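Local structure of O-methyltransferase family 2 (Planctopirus limnophila, 5I2H) at residues Ile88-Thr91 / Pro92-Asn96; Ile266-Ser269 / Asn270-Asp274; Gly337-Gly341 / Ala342-Tyr346. The protein probably transfers methyl groups from S-adenosyl-L-methionine to hydroxyl oxygens, works as a dimer, and here holds the flavone apigenin in its pocket. All coordinates share one frame; numbering follows the deposited sequence.

Interaction 1. Residues Ile88-Thr91 / Pro92-Asn96; sequences IDLT and PLARN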
ATOM      1  N   ILE A  88     -25.226   0.260   4.497  0.62 21.24           N
ATOM      2  CA  ILE A  88     -23.952   0.341   3.784  0.62 18.94           C
ATOM      3  C   ILE A  88     -24.254   0.465   2.294  0.62 18.01           C
ATOM      4  O   ILE A  88     -25.006  -0.348   1.741  0.62 20.26           O
ATOM      5  CB  ILE A  88     -23.073  -0.888   4.068  0.62 18.07           C
ATOM      6  CG1 ILE A  88     -22.832  -1.050   5.583  0.62 19.31           C
ATOM      7  CG2 ILE A  88     -21.745  -0.797   3.296  0.62 18.08           C
ATOM      8  CD1 ILE A  88     -22.492  -2.463   5.989  0.62 18.97           C
ATOM      9  N   ASP A  89     -23.666   1.465   1.642  1.00 16.41           N
ATOM     10  CA  ASP A  89     -23.891   1.709   0.215  1.00 16.40           C
ATOM     11  C   ASP A  89     -22.576   1.943  -0.527  1.00 16.10           C
ATOM     12  O   ASP A  89     -21.546   2.246   0.071  1.00 16.10           O
ATOM     13  CB  ASP A  89     -24.813   2.915   0.011  1.00 17.82           C
ATOM     14  CG  ASP A  89     -25.474   2.940  -1.360  1.00 21.00           C
ATOM     15  OD1 ASP A  89     -25.326   1.965  -2.156  1.00 19.98           O
ATOM     16  OD2 ASP A  89     -26.155   3.945  -1.630  1.00 22.40           O
ATOM     17  N   LEU A  90     -22.626   1.837  -1.858  1.00 14.51           N
ATOM     18  CA  LEU A  90     -21.477   2.242  -2.664  1.00 14.01           C
ATOM     19  C   LEU A  90     -21.368   3.757  -2.708  1.00 14.78           C
ATOM     20  O   LEU A  90     -22.375   4.467  -2.678  1.00 16.00           O
ATOM     21  CB  LEU A  90     -21.597   1.723  -4.099  1.00 15.12           C
ATOM     22  CG  LEU A  90     -21.724   0.224  -4.290  1.00 16.17           C
ATOM     23  CD1 LEU A  90     -21.758  -0.107  -5.802  1.00 16.29           C
ATOM     24  CD2 LEU A  90     -20.560  -0.491  -3.585  1.00 17.13           C
ATOM     25  N   THR A  91     -20.122   4.256  -2.804  1.00 13.18           N
ATOM     26  CA  THR A  91     -19.891   5.618  -3.251  1.00 13.33           C
ATOM     27  C   THR A  91     -19.903   5.659  -4.778  1.00 13.75           C
ATOM     28  O   THR A  91     -19.748   4.631  -5.441  1.00 14.14           O
ATOM     29  CB  THR A  91     -18.543   6.138  -2.761  1.00 13.06           C
ATOM     30  OG1 THR A  91     -17.547   5.328  -3.370  1.00 12.64           O
ATOM     31  CG2 THR A  91     -18.417   6.024  -1.226  1.00 13.53           C
ATOM     32  N   PRO A  92     -20.060   6.844  -5.359  1.00 15.49           N
ATOM     33  CA  PRO A  92     -19.983   6.935  -6.821  1.00 15.44           C
ATOM     34  C   PRO A  92     -18.694   6.375  -7.376  1.00 14.79           C
ATOM     35  O   PRO A  92     -18.709   5.730  -8.427  1.00 14.29           O
ATOM     36  CB  PRO A  92     -20.118   8.445  -7.085  1.00 16.93           C
ATOM     37  CG  PRO A  92     -20.942   8.940  -5.930  1.00 18.17           C
ATOM     38  CD  PRO A  92     -20.534   8.097  -4.742  1.00 16.27           C
ATOM     39  N   LEU A  93     -17.578   6.577  -6.673  1.00 13.08           N
ATOM     40  CA  LEU A  93     -16.307   6.055  -7.148  1.00 13.03           C
ATOM     41  C   LEU A  93     -16.365   4.537  -7.339  1.00 12.19           C
ATOM     42  O   LEU A  93     -15.946   4.026  -8.379  1.00 11.84           O
ATOM     43  CB  LEU A  93     -15.205   6.454  -6.175  1.00 13.27           C
ATOM     44  CG  LEU A  93     -13.779   6.062  -6.508  1.00 15.53           C
ATOM     45  CD1 LEU A  93     -13.320   6.913  -7.682  1.00 16.04           C
ATOM     46  CD2 LEU A  93     -12.874   6.259  -5.269  1.00 15.53           C
ATOM     47  N   ALA A  94     -16.930   3.806  -6.366  1.00 10.40           N
ATOM     48  CA  ALA A  94     -17.065   2.350  -6.496  1.00 10.05           C
ATOM     49  C   ALA A  94     -18.121   1.998  -7.535  1.00 11.12           C
ATOM     50  O   ALA A  94     -17.950   1.057  -8.322  1.00 11.24           O
ATOM     51  CB  ALA A  94     -17.448   1.704  -5.148  1.00 10.01           C
ATOM     52  N   ARG A  95     -19.228   2.745  -7.550  1.00 12.99           N
ATOM     53  CA  ARG A  95     -20.308   2.409  -8.472  1.00 13.88           C
ATOM     54  C   ARG A  95     -19.847   2.539  -9.925  1.00 12.40           C
ATOM     55  O   ARG A  95     -20.228   1.730 -10.793  1.00 14.67           O
ATOM     56  CB  ARG A  95     -21.523   3.287  -8.189  1.00 15.62           C
ATOM     57  CG  ARG A  95     -22.823   2.749  -8.823  1.00 16.85           C
ATOM     58  CD  ARG A  95     -24.070   3.559  -8.471  1.00 19.28           C
ATOM     59  NE  ARG A  95     -24.200   3.894  -7.040  1.00 21.77           N
ATOM     60  CZ  ARG A  95     -24.834   3.165  -6.111  1.00 24.81           C
ATOM     61  NH1 ARG A  95     -25.347   1.976  -6.402  1.00 24.64           N
ATOM     62  NH2 ARG A  95     -24.895   3.619  -4.851  1.00 27.20           N
ATOM     63  N   ASN A  96     -19.024   3.551 -10.209  1.00 10.28           N
ATOM     64  CA  ASN A  96     -18.576   3.790 -11.577  1.00  9.30           C
ATOM     65  C   ASN A  96     -17.418   2.896 -11.982  1.00 10.25           C
ATOM     66  O   ASN A  96     -17.245   2.623 -13.174  1.00 12.25           O
ATOM     67  CB  ASN A  96     -18.165   5.255 -11.748  1.00 11.63           C
ATOM     68  CG  ASN A  96     -19.347   6.188 -11.591  1.00 14.28           C
ATOM     69  OD1 ASN A  96     -20.459   5.807 -11.915  1.00 18.73           O
ATOM     70  ND2 ASN A  96     -19.119   7.393 -11.072  1.00 12.03           N
TER
HETATM   71  O   HOH W   1     -26.781   0.772  -4.007  1.00 20.09           O
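Strand 88-90 ends at Leu90, and Thr91 is the N-cap of the helix that starts at Pro92. Strand and helix segments meet at 59°, with axes 7.9 Å apart at closest approach. The two-stranded antiparallel sheet of 80-82 and 88-90, in the dimerisation domain, is consistent with the wing of a winged-helix fold. Arg95 N donates to Thr91 O at 2.9 Å, closing the first helical turn. Thr91 OG1 lies between the backbone N and the carbonyl carbon (chi1 64°), which brings it over the helix start. There it accepts a weak capping bond from Ala94 N at 3.4 Å. The same oxygen is hydrogen-bonded to Gln78 O. Leu90 CD2 packs on Ala94 CB at 4.1 Å, and Leu90 also touches Phe43 and Leu46 of helix 42-48. Pro92 and Leu93 pack against Thr15 and Asp16 of the second subunit. Arg95 bends back at chi3. Leu90 CB sits over one face of the Arg95 guanidinium, 3.9 Å from Arg95 NH2. Arg95 NH2 forms a salt bridge with Asp89 OD1 at 3.2 Å, arriving 42° above the carboxylate plane. Water 1 closes the ring, donating to Asp89 OD1 at 2.6 Å and accepting from Arg95 NH1.

Interaction 2. Residues Ile266-Ser269 / Asn270-Asp274; sequences ILLS and NVLHD. With AGI (5,7-dihydroxy-2-(4-hydroxyphenyl)-4H-chromen-4-one), chain C.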
ATOM      1  N   ILE A 266      -2.650  -1.318  35.611  1.00  8.56           N
ATOM      2  CA  ILE A 266      -2.508  -2.476  34.733  1.00  9.04           C
ATOM      3  C   ILE A 266      -2.508  -1.981  33.294  1.00  9.95           C
ATOM      4  O   ILE A 266      -3.433  -1.269  32.880  1.00 10.91           O
ATOM      5  CB  ILE A 266      -3.615  -3.512  34.971  1.00 10.09           C
ATOM      6  CG1 ILE A 266      -3.457  -4.059  36.390  1.00 11.36           C
ATOM      7  CG2 ILE A 266      -3.517  -4.618  33.929  1.00 12.72           C
ATOM      8  CD1 ILE A 266      -4.577  -4.987  36.802  1.00 12.77           C
ATOM      9  N   LEU A 267      -1.465  -2.337  32.543  1.00  7.94           N
ATOM     10  CA  LEU A 267      -1.286  -1.924  31.152  1.00  6.79           C
ATOM     11  C   LEU A 267      -1.622  -3.088  30.212  1.00  9.25           C
ATOM     12  O   LEU A 267      -1.104  -4.215  30.368  1.00  9.64           O
ATOM     13  CB  LEU A 267       0.159  -1.454  30.935  1.00  5.88           C
ATOM     14  CG  LEU A 267       0.546  -1.103  29.489  1.00  8.04           C
ATOM     15  CD1 LEU A 267      -0.340   0.058  28.968  1.00  9.18           C
ATOM     16  CD2 LEU A 267       2.035  -0.752  29.371  1.00  9.30           C
ATOM     17  N   LEU A 268      -2.472  -2.812  29.240  1.00  7.31           N
ATOM     18  CA  LEU A 268      -2.782  -3.707  28.121  1.00  7.97           C
ATOM     19  C   LEU A 268      -2.361  -2.941  26.874  1.00  8.38           C
ATOM     20  O   LEU A 268      -3.134  -2.123  26.356  1.00  8.82           O
ATOM     21  CB  LEU A 268      -4.274  -4.042  28.047  1.00  8.03           C
ATOM     22  CG  LEU A 268      -4.822  -4.770  29.290  1.00  9.07           C
ATOM     23  CD1 LEU A 268      -6.341  -4.940  29.269  1.00  9.87           C
ATOM     24  CD2 LEU A 268      -4.078  -6.102  29.507  1.00 14.34           C
ATOM     25  N   SER A 269      -1.153  -3.195  26.376  1.00  7.84           N
ATOM     26  CA  SER A 269      -0.609  -2.427  25.262  1.00  6.59           C
ATOM     27  C   SER A 269      -0.567  -3.347  24.055  1.00  7.45           C
ATOM     28  O   SER A 269       0.169  -4.327  24.065  1.00  8.94           O
ATOM     29  CB  SER A 269       0.787  -1.884  25.611  1.00  7.58           C
ATOM     30  OG  SER A 269       1.332  -1.196  24.486  1.00  9.15           O
ATOM     31  N   ASN A 270      -1.349  -3.027  23.016  1.00  8.51           N
ATOM     32  CA  ASN A 270      -1.407  -3.853  21.803  1.00  8.94           C
ATOM     33  C   ASN A 270      -1.778  -5.287  22.130  1.00  8.42           C
ATOM     34  O   ASN A 270      -1.303  -6.223  21.477  1.00 10.70           O
ATOM     35  CB  ASN A 270      -0.076  -3.810  21.035  1.00  9.41           C
ATOM     36  CG  ASN A 270       0.238  -2.425  20.562  1.00 13.16           C
ATOM     37  OD1 ASN A 270      -0.596  -1.800  19.904  1.00 14.66           O
ATOM     38  ND2 ASN A 270       1.411  -1.894  20.953  1.00 15.52           N
ATOM     39  N   VAL A 271      -2.633  -5.453  23.132  1.00  7.99           N
ATOM     40  CA  VAL A 271      -3.142  -6.759  23.548  1.00  8.29           C
ATOM     41  C   VAL A 271      -4.577  -6.937  23.109  1.00  9.48           C
ATOM     42  O   VAL A 271      -4.927  -7.952  22.513  1.00 11.41           O
ATOM     43  CB  VAL A 271      -3.031  -6.957  25.082  1.00 10.74           C
ATOM     44  CG1 VAL A 271      -3.731  -8.314  25.497  1.00 10.63           C
ATOM     45  CG2 VAL A 271      -1.560  -6.945  25.570  1.00 11.05           C
ATOM     46  N   LEU A 272      -5.436  -5.965  23.423  1.00  8.75           N
ATOM     47  CA  LEU A 272      -6.867  -6.196  23.220  1.00  8.55           C
ATOM     48  C   LEU A 272      -7.205  -6.371  21.739  1.00  8.99           C
ATOM     49  O   LEU A 272      -8.121  -7.127  21.398  1.00 10.81           O
ATOM     50  CB  LEU A 272      -7.683  -5.053  23.834  1.00  9.03           C
ATOM     51  CG  LEU A 272      -7.754  -5.080  25.363  1.00 10.47           C
ATOM     52  CD1 LEU A 272      -8.412  -3.844  25.917  1.00  9.89           C
ATOM     53  CD2 LEU A 272      -8.435  -6.327  25.891  1.00 12.39           C
ATOM     54  N   HIS A 273      -6.452  -5.720  20.837  1.00 10.79           N
ATOM     55  CA  HIS A 273      -6.768  -5.868  19.417  1.00  9.85           C
ATOM     56  C   HIS A 273      -6.421  -7.257  18.879  1.00 10.75           C
ATOM     57  O   HIS A 273      -6.797  -7.572  17.744  1.00 12.40           O
ATOM     58  CB  HIS A 273      -6.101  -4.753  18.575  1.00 10.42           C
ATOM     59  CG  HIS A 273      -4.598  -4.781  18.551  1.00  9.54           C
ATOM     60  ND1 HIS A 273      -3.844  -3.619  18.542  1.00  8.70           N
ATOM     61  CD2 HIS A 273      -3.708  -5.801  18.435  1.00 10.77           C
ATOM     62  CE1 HIS A 273      -2.556  -3.920  18.454  1.00  8.92           C
ATOM     63  NE2 HIS A 273      -2.445  -5.238  18.397  1.00 11.04           N
ATOM     64  N   ASP A 274      -5.788  -8.123  19.687  1.00 10.22           N
ATOM     65  CA  ASP A 274      -5.565  -9.518  19.301  1.00 12.57           C
ATOM     66  C   ASP A 274      -6.780 -10.411  19.518  1.00 13.19           C
ATOM     67  O   ASP A 274      -6.730 -11.598  19.128  1.00 12.75           O
ATOM     68  CB  ASP A 274      -4.406 -10.137  20.105  1.00 12.77           C
ATOM     69  CG  ASP A 274      -3.047  -9.614  19.711  1.00 17.76           C
ATOM     70  OD1 ASP A 274      -2.866  -8.898  18.698  1.00 16.90           O
ATOM     71  OD2 ASP A 274      -2.128  -9.934  20.484  1.00 21.87           O
TER
HETATM   72  CAG AGI C 501       2.760 -11.516  14.063  1.00 46.44           C
HETATM   73  CAE AGI C 501       3.264 -12.545  13.272  1.00 47.01           C
HETATM   74  CAM AGI C 501       2.898 -13.857  13.560  1.00 47.54           C
HETATM   75  OAB AGI C 501       3.400 -14.850  12.769  1.00 48.49           O
HETATM   76  CAF AGI C 501       2.036 -14.140  14.633  1.00 47.10           C
HETATM   77  CAH AGI C 501       1.527 -13.105  15.426  1.00 46.65           C
HETATM   78  CAP AGI C 501       1.899 -11.792  15.131  1.00 45.12           C
HETATM   79  CAQ AGI C 501       1.432 -10.601  15.892  1.00 42.50           C
HETATM   80  OAL AGI C 501       1.705  -9.418  15.245  1.00 40.41           O
HETATM   81  CAJ AGI C 501       0.783 -10.644  17.140  1.00 40.70           C
HETATM   82  CAR AGI C 501       0.385  -9.444  17.760  1.00 38.44           C
HETATM   83  OAA AGI C 501      -0.177  -9.463  18.882  1.00 34.76           O
HETATM   84  CAT AGI C 501       0.678  -8.133  17.068  1.00 38.64           C
HETATM   85  CAS AGI C 501       1.363  -8.199  15.756  1.00 38.35           C
HETATM   86  CAK AGI C 501       1.663  -7.049  15.047  1.00 35.64           C
HETATM   87  CAN AGI C 501       1.324  -5.814  15.565  1.00 34.15           C
HETATM   88  OAC AGI C 501       1.661  -4.726  14.834  1.00 31.85           O
HETATM   89  CAI AGI C 501       0.680  -5.671  16.804  1.00 35.47           C
HETATM   90  CAO AGI C 501       0.339  -6.765  17.582  1.00 36.68           C
HETATM   91  OAD AGI C 501      -0.280  -6.553  18.759  1.00 36.69           O
HETATM   92  O   HOH W   2      -4.508  -3.295  24.053  1.00  8.26           O
HETATM   93  O   HOH W   3       2.855  -3.227  23.245  1.00 17.80           O
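Part of the apigenin pocket is built by the loop after strand 265-269. Across this turn Leu268 CD1 and Leu272 CD1 pack at 4.1 Å. Positive phi at Asn270 (56°) turns the chain after Ser269. Water 2 spans the turn, from Leu268 O to Leu272 N. Water 3 joins Ser269 OG to Asn270 ND2; Ser269 OG also bonds His300 ND1. The 3-10 segment 272-274 presents His273 and Asp274 to the flavone. His273 CG lies between the backbone N and the carbonyl carbon (chi1 65°), which turns NE2 to the flavone. Ligand OAD lies at the ring edge, near its plane, and shares a 2.6 Å hydrogen bond with His273 NE2; either could donate. His273 ND1 bonds to Asp301 OD1, which fixes the ring's rotation. Asp274 OD2 is 2.6 Å and Asp274 OD1 2.8 Å from ligand OAA. OAD also gives Asp274 OD1 a weak bond. An alanine in place of Asp274 removes both carboxylate oxygens, and with OAA lacking its mate the flavone would probably shift more freely. Arg168 and Tyr317, and Tyr109 of the second subunit, also bond the ligand. A ligand site on the loop after a central parallel strand is typical of the Rossmann-like methyltransferase fold.

Interaction 3. Residues Gly337-Gly341 / Ala342-Tyr346; sequences GWIAG and ADLKY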
ATOM      1  N   GLY A 337     -17.106   0.903  25.837  1.00 17.50           N
ATOM      2  CA  GLY A 337     -18.127  -0.079  26.173  1.00 17.85           C
ATOM      3  C   GLY A 337     -17.622  -1.125  27.149  1.00 16.47           C
ATOM      4  O   GLY A 337     -18.278  -1.419  28.150  1.00 18.57           O
ATOM      5  N   TRP A 338     -16.415  -1.654  26.906  1.00 15.40           N
ATOM      6  CA  TRP A 338     -15.844  -2.646  27.811  1.00 15.35           C
ATOM      7  C   TRP A 338     -15.474  -2.025  29.147  1.00 14.37           C
ATOM      8  O   TRP A 338     -15.650  -2.653  30.198  1.00 15.69           O
ATOM      9  CB  TRP A 338     -14.621  -3.310  27.175  1.00 15.13           C
ATOM     10  CG  TRP A 338     -14.984  -4.088  25.962  1.00 14.73           C
ATOM     11  CD1 TRP A 338     -16.095  -4.877  25.798  1.00 14.82           C
ATOM     12  CD2 TRP A 338     -14.284  -4.111  24.712  1.00 14.28           C
ATOM     13  NE1 TRP A 338     -16.104  -5.412  24.551  1.00 15.34           N
ATOM     14  CE2 TRP A 338     -15.018  -4.947  23.849  1.00 14.48           C
ATOM     15  CE3 TRP A 338     -13.092  -3.531  24.248  1.00 13.93           C
ATOM     16  CZ2 TRP A 338     -14.615  -5.208  22.545  1.00 13.13           C
ATOM     17  CZ3 TRP A 338     -12.709  -3.777  22.954  1.00 14.11           C
ATOM     18  CH2 TRP A 338     -13.465  -4.617  22.109  1.00 13.25           C
ATOM     19  N   ILE A 339     -14.937  -0.804  29.115  1.00 14.83           N
ATOM     20  CA  ILE A 339     -14.596  -0.077  30.331  1.00 14.46           C
ATOM     21  C   ILE A 339     -15.834   0.107  31.194  1.00 16.47           C
ATOM     22  O   ILE A 339     -15.824  -0.186  32.403  1.00 16.46           O
ATOM     23  CB  ILE A 339     -13.942   1.269  29.957  1.00 14.17           C
ATOM     24  CG1 ILE A 339     -12.540   1.007  29.378  1.00 14.38           C
ATOM     25  CG2 ILE A 339     -13.844   2.178  31.172  1.00 14.19           C
ATOM     26  CD1 ILE A 339     -11.989   2.149  28.590  1.00 14.74           C
ATOM     27  N   ALA A 340     -16.927   0.579  30.574  1.00 17.99           N
ATOM     28  CA  ALA A 340     -18.173   0.816  31.303  1.00 19.61           C
ATOM     29  C   ALA A 340     -18.794  -0.484  31.791  1.00 20.94           C
ATOM     30  O   ALA A 340     -19.437  -0.508  32.851  1.00 24.47           O
ATOM     31  CB  ALA A 340     -19.177   1.566  30.417  1.00 20.86           C
ATOM     32  N   GLY A 341     -18.631  -1.571  31.031  1.00 21.44           N
ATOM     33  CA  GLY A 341     -19.153  -2.843  31.482  1.00 22.50           C
ATOM     34  C   GLY A 341     -18.409  -3.419  32.662  1.00 21.88           C
ATOM     35  O   GLY A 341     -18.952  -4.266  33.367  1.00 22.88           O
ATOM     36  N   ALA A 342     -17.178  -2.988  32.890  1.00 20.79           N
ATOM     37  CA  ALA A 342     -16.407  -3.418  34.045  1.00 19.74           C
ATOM     38  C   ALA A 342     -16.560  -2.447  35.211  1.00 20.61           C
ATOM     39  O   ALA A 342     -15.901  -2.609  36.243  1.00 22.46           O
ATOM     40  CB  ALA A 342     -14.928  -3.588  33.650  1.00 17.73           C
ATOM     41  N   ASP A 343     -17.394  -1.434  35.049  1.00 21.51           N
ATOM     42  CA  ASP A 343     -17.720  -0.469  36.084  1.00 25.04           C
ATOM     43  C   ASP A 343     -16.548   0.438  36.427  1.00 25.31           C
ATOM     44  O   ASP A 343     -16.562   1.098  37.464  1.00 28.83           O
ATOM     45  CB  ASP A 343     -18.264  -1.183  37.337  1.00 28.56           C
ATOM     46  CG  ASP A 343     -19.629  -1.821  37.075  1.00 34.98           C
ATOM     47  OD1 ASP A 343     -20.424  -1.193  36.336  1.00 35.52           O
ATOM     48  OD2 ASP A 343     -19.899  -2.945  37.564  1.00 39.68           O
ATOM     49  N   LEU A 344     -15.533   0.487  35.560  1.00 20.85           N
ATOM     50  CA  LEU A 344     -14.482   1.491  35.593  1.00 17.15           C
ATOM     51  C   LEU A 344     -15.028   2.858  35.186  1.00 16.94           C
ATOM     52  O   LEU A 344     -16.017   2.962  34.469  1.00 18.84           O
ATOM     53  CB  LEU A 344     -13.388   1.119  34.606  1.00 15.30           C
ATOM     54  CG  LEU A 344     -12.524  -0.082  34.898  1.00 15.34           C
ATOM     55  CD1 LEU A 344     -11.852  -0.510  33.605  1.00 13.89           C
ATOM     56  CD2 LEU A 344     -11.477   0.384  35.855  1.00 18.32           C
ATOM     57  N   LYS A 345     -14.323   3.912  35.573  1.00 16.18           N
ATOM     58  CA  LYS A 345     -14.662   5.266  35.138  1.00 17.88           C
ATOM     59  C   LYS A 345     -13.673   5.710  34.063  1.00 17.50           C
ATOM     60  O   LYS A 345     -12.469   5.761  34.318  1.00 16.47           O
ATOM     61  CB  LYS A 345     -14.620   6.213  36.328  1.00 22.88           C
ATOM     62  CG  LYS A 345     -14.916   7.661  36.032  1.00 27.71           C
ATOM     63  CD  LYS A 345     -14.686   8.457  37.320  1.00 35.17           C
ATOM     64  CE  LYS A 345     -15.937   9.211  37.792  1.00 38.59           C
ATOM     65  NZ  LYS A 345     -16.424  10.164  36.769  1.00 41.03           N
ATOM     66  N   TYR A 346     -14.177   6.017  32.867  1.00 18.38           N
ATOM     67  CA  TYR A 346     -13.327   6.523  31.803  1.00 19.66           C
ATOM     68  C   TYR A 346     -12.795   7.897  32.190  1.00 19.09           C
ATOM     69  O   TYR A 346     -13.533   8.737  32.719  1.00 19.93           O
ATOM     70  CB  TYR A 346     -14.113   6.600  30.502  1.00 20.94           C
ATOM     71  CG  TYR A 346     -13.393   7.316  29.391  1.00 20.86           C
ATOM     72  CD1 TYR A 346     -12.375   6.696  28.686  1.00 20.01           C
ATOM     73  CD2 TYR A 346     -13.742   8.615  29.032  1.00 23.55           C
ATOM     74  CE1 TYR A 346     -11.701   7.355  27.670  1.00 20.87           C
ATOM     75  CE2 TYR A 346     -13.092   9.271  27.996  1.00 23.52           C
ATOM     76  CZ  TYR A 346     -12.065   8.631  27.322  1.00 21.88           C
ATOM     77  OH  TYR A 346     -11.410   9.284  26.300  1.00 22.83           O
TER
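Ile339 in the last turn of helix 332-341 touches Leu344, just after the chain has turned toward strand 345-351. The helix ends in a Schellman motif. Asp343 takes positive phi (69°), which reverses the chain. Asp343 N donates to Ala340 O at 3.1 Å, and Leu344 N makes a weak bond to Ile339 O at 3.2 Å. Ile339 O also accepts from Ala342 N at 3.1 Å, so two N-H groups point at this oxygen, that of Leu344 weakly. Ala342 N is also weakly bonded to Trp338 O. The Ala342 donor stands well above the Ile339 carbonyl plane, 67° out of it.

The Ile339 side chain leaves the helix at CB and forks there. CG2 is the branch that meets the returning chain. It is anti to the backbone N, because CG1 takes the place beside that nitrogen (chi1 -71°). Ile339 CG2 lies 3.6 Å from Leu344 CB, and Leu344 O and CD1 are a little farther off. Ile339 CG2 also approaches Tyr346 CB, more loosely, at 4.5 Å. The other branch runs through CG1 to the CD1 tip, and the side chain as a whole also packs on Ile359 and Ser361 of strand 357-362 and on Ile299. Ile339 and Leu344 cross at about a right angle. Leu344 continues onto Leu297 and Thr288, so the turn is packed against both the sheet and helix 277-289. On the helix, the Trp338 ring stacks edge-to-face with Tyr330. An apolar pair bracketing the i to i+5 backbone bond is a hallmark of the Schellman C-cap, used here to join a helix to the edge strand of the methyltransferase sheet.

The three contacts follow one another along the chain. Interaction 1 lies in the dimerisation domain, beside the second subunit. Its centre is about 35 Å from that of interaction 2 and about 37 Å from that of interaction 3. Interactions 2 and 3 both belong to the methyltransferase domain and its seven-stranded mixed sheet. Their centres are about 15 Å apart and their nearest atoms about 5 Å. Interaction 2 sits at the end of central strand 265-269, while interaction 3 leads into the outermost strand 345-351. Helix 277-289 packs against both. Interaction 1 touches the second subunit and interaction 2 the ligand, in different parts of the fold; Tyr109 of the second subunit also bonds the apigenin.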